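Local coordinates for protein putative branched-chain amino acid ABC transporter (Rhodospirillum rubrum ATCC 11170, PDB 3HUT) that probably serves as the extracellular ligand-binding receptor of an ABC transporter, capturing branched-chain amino acids for uptake, at residues I321-P326 with E330-L335. Residues are numbered along the deposited sequence; the frame is centred on the assembly and turned at random.
Sequences ITRFDP and ETTKIL
Ile-321 and Ile-334 run alongside each other at one end of the hairpin; both carry CG1 on the side of the backbone N (chi1 -64° and -66°) and extend it outward, which brings their CD1 methyls within 3.6 Å. Their backbones are joined as well: Ile-334 N donates to Ile-321 O at 3.0 Å, and one water links Ile-321 N to Ile-334 O. Glu-330 closes the opposite end of this antiparallel hairpin, its carbonyl O taking a nearly straight bond from Asp-325 N (2.9 Å, 171°), while its carboxylate OE2 is met from above its plane by Thr-331 N and forms a salt bridge with Arg-118. Between these ends, Arg-323 and Thr-332 form the hydrogen-bonded pair with two reciprocal N-H to O bonds. On the buried face, Thr-322 CG2 packs 3.6 Å from Thr-331 CG2, and the extended Lys-333, its NZ hydrogen-bonded to Thr-319 OG1, brings CE past Thr-322 OG1, which is hydrogen-bonded to Gly-320 O. A glycine in place of Thr-322 would probably open a gap beside the Thr-331 methyl and Lys-333 CE and leave Gly-320 O without its hydroxyl partner. Phe-324 CE1 lies 3.2 Å from Thr-331 OG1, itself bonded to Arg-118 O. Beyond this face, helix 277-296 receives Phe-324 against Ile-288, while strand 331-341 continues into the mixed sheet, pairing antiparallel with strands 246-249 and 344-347.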
loop_
_atom_site.group_PDB
_atom_site.type_symbol
_atom_site.label_atom_id
_atom_site.label_comp_id
_atom_site.label_asym_id
_atom_site.label_seq_id
_atom_site.Cartn_x
_atom_site.Cartn_y
_atom_site.Cartn_z
ATOM N N ILE A 321 -4.428 10.692 0.349
ATOM C CA ILE A 321 -5.303 11.043 1.460
ATOM C C ILE A 321 -5.785 9.727 2.059
ATOM O O ILE A 321 -6.409 8.922 1.370
ATOM C CB ILE A 321 -6.498 11.888 0.977
ATOM C CG1 ILE A 321 -5.976 13.219 0.425
ATOM C CG2 ILE A 321 -7.486 12.101 2.121
ATOM C CD1 ILE A 321 -7.055 14.199 -0.009
ATOM N N THR A 322 -5.494 9.527 3.346
ATOM C CA THR A 322 -5.815 8.290 4.053
ATOM C C THR A 322 -6.860 8.397 5.167
ATOM O O THR A 322 -6.833 9.329 5.971
ATOM C CB THR A 322 -4.522 7.698 4.649
ATOM O OG1 THR A 322 -3.584 7.464 3.590
ATOM C CG2 THR A 322 -4.805 6.395 5.382
ATOM N N ARG A 323 -7.753 7.408 5.204
ATOM C CA ARG A 323 -8.846 7.325 6.175
ATOM C C ARG A 323 -8.943 5.927 6.792
ATOM O O ARG A 323 -8.730 4.927 6.109
ATOM C CB ARG A 323 -10.178 7.641 5.471
ATOM C CG ARG A 323 -11.442 7.510 6.346
ATOM C CD ARG A 323 -12.711 7.812 5.534
ATOM N NE ARG A 323 -13.907 7.930 6.371
ATOM C CZ ARG A 323 -14.862 7.008 6.458
ATOM N NH1 ARG A 323 -14.776 5.888 5.756
ATOM N NH2 ARG A 323 -15.906 7.205 7.250
ATOM N N PHE A 324 -9.243 5.863 8.090
ATOM C CA PHE A 324 -9.429 4.580 8.769
ATOM C C PHE A 324 -10.933 4.506 9.061
ATOM O O PHE A 324 -11.487 5.389 9.727
ATOM C CB PHE A 324 -8.645 4.508 10.095
ATOM C CG PHE A 324 -7.138 4.449 9.930
ATOM C CD1 PHE A 324 -6.557 4.120 8.708
ATOM C CD2 PHE A 324 -6.304 4.679 11.025
ATOM C CE1 PHE A 324 -5.167 4.018 8.580
ATOM C CE2 PHE A 324 -4.914 4.579 10.908
ATOM C CZ PHE A 324 -4.346 4.248 9.684
ATOM N N ASP A 325 -11.589 3.466 8.557
ATOM C CA ASP A 325 -13.030 3.300 8.747
ATOM C C ASP A 325 -13.425 3.393 10.223
ATOM O O ASP A 325 -12.852 2.705 11.068
ATOM C CB ASP A 325 -13.484 1.951 8.192
ATOM C CG ASP A 325 -14.984 1.859 8.058
ATOM O OD1 ASP A 325 -15.515 2.282 7.006
ATOM O OD2 ASP A 325 -15.633 1.384 9.009
ATOM N N PRO A 326 -14.420 4.237 10.544
ATOM C CA PRO A 326 -14.873 4.404 11.929
ATOM C C PRO A 326 -15.426 3.128 12.550
ATOM O O PRO A 326 -15.421 2.969 13.768
ATOM C CB PRO A 326 -15.922 5.513 11.821
ATOM C CG PRO A 326 -16.465 5.342 10.450
ATOM C CD PRO A 326 -15.225 5.065 9.624
ATOM N N GLU A 330 -10.608 -0.293 8.740
ATOM C CA GLU A 330 -9.971 -0.623 7.465
ATOM C C GLU A 330 -9.501 0.656 6.771
ATOM O O GLU A 330 -10.170 1.690 6.826
ATOM C CB GLU A 330 -10.941 -1.389 6.559
ATOM C CG GLU A 330 -10.281 -1.948 5.312
ATOM C CD GLU A 330 -9.090 -2.832 5.636
ATOM O OE1 GLU A 330 -9.296 -3.962 6.131
ATOM O OE2 GLU A 330 -7.946 -2.388 5.403
ATOM N N THR A 331 -8.352 0.576 6.109
ATOM C CA THR A 331 -7.770 1.726 5.432
ATOM C C THR A 331 -8.237 1.924 3.994
ATOM O O THR A 331 -8.259 0.985 3.206
ATOM C CB THR A 331 -6.225 1.622 5.422
ATOM O OG1 THR A 331 -5.756 1.406 6.756
ATOM C CG2 THR A 331 -5.596 2.903 4.883
ATOM N N THR A 332 -8.624 3.153 3.668
ATOM C CA THR A 332 -9.033 3.501 2.312
ATOM C C THR A 332 -8.207 4.729 1.949
ATOM O O THR A 332 -7.806 5.497 2.827
ATOM C CB THR A 332 -10.544 3.829 2.202
ATOM O OG1 THR A 332 -10.879 4.891 3.100
ATOM C CG2 THR A 332 -11.386 2.590 2.523
ATOM N N LYS A 333 -7.937 4.910 0.664
ATOM C CA LYS A 333 -7.129 6.035 0.220
ATOM C C LYS A 333 -7.599 6.611 -1.102
ATOM O O LYS A 333 -8.248 5.928 -1.886
ATOM C CB LYS A 333 -5.677 5.593 0.041
ATOM C CG LYS A 333 -4.993 5.072 1.281
ATOM C CD LYS A 333 -3.551 4.718 0.956
ATOM C CE LYS A 333 -2.722 4.569 2.221
ATOM N NZ LYS A 333 -1.321 4.249 1.892
ATOM N N ILE A 334 -7.267 7.874 -1.341
ATOM C CA ILE A 334 -7.601 8.506 -2.606
ATOM C C ILE A 334 -6.391 8.234 -3.494
ATOM O O ILE A 334 -5.353 8.877 -3.351
ATOM C CB ILE A 334 -7.793 10.027 -2.462
ATOM C CG1 ILE A 334 -9.027 10.314 -1.605
ATOM C CG2 ILE A 334 -7.962 10.664 -3.841
ATOM C CD1 ILE A 334 -9.317 11.794 -1.435
ATOM N N LEU A 335 -6.523 7.267 -4.395
ATOM C CA LEU A 335 -5.427 6.893 -5.284
ATOM C C LEU A 335 -5.200 7.920 -6.387
ATOM O O LEU A 335 -6.063 8.751 -6.660
ATOM C CB LEU A 335 -5.706 5.514 -5.889
ATOM C CG LEU A 335 -5.978 4.424 -4.843
ATOM C CD1 LEU A 335 -6.236 3.093 -5.530
ATOM C CD2 LEU A 335 -4.790 4.313 -3.886
HETATM O O HOH W 1 -4.754 11.397 -2.550
#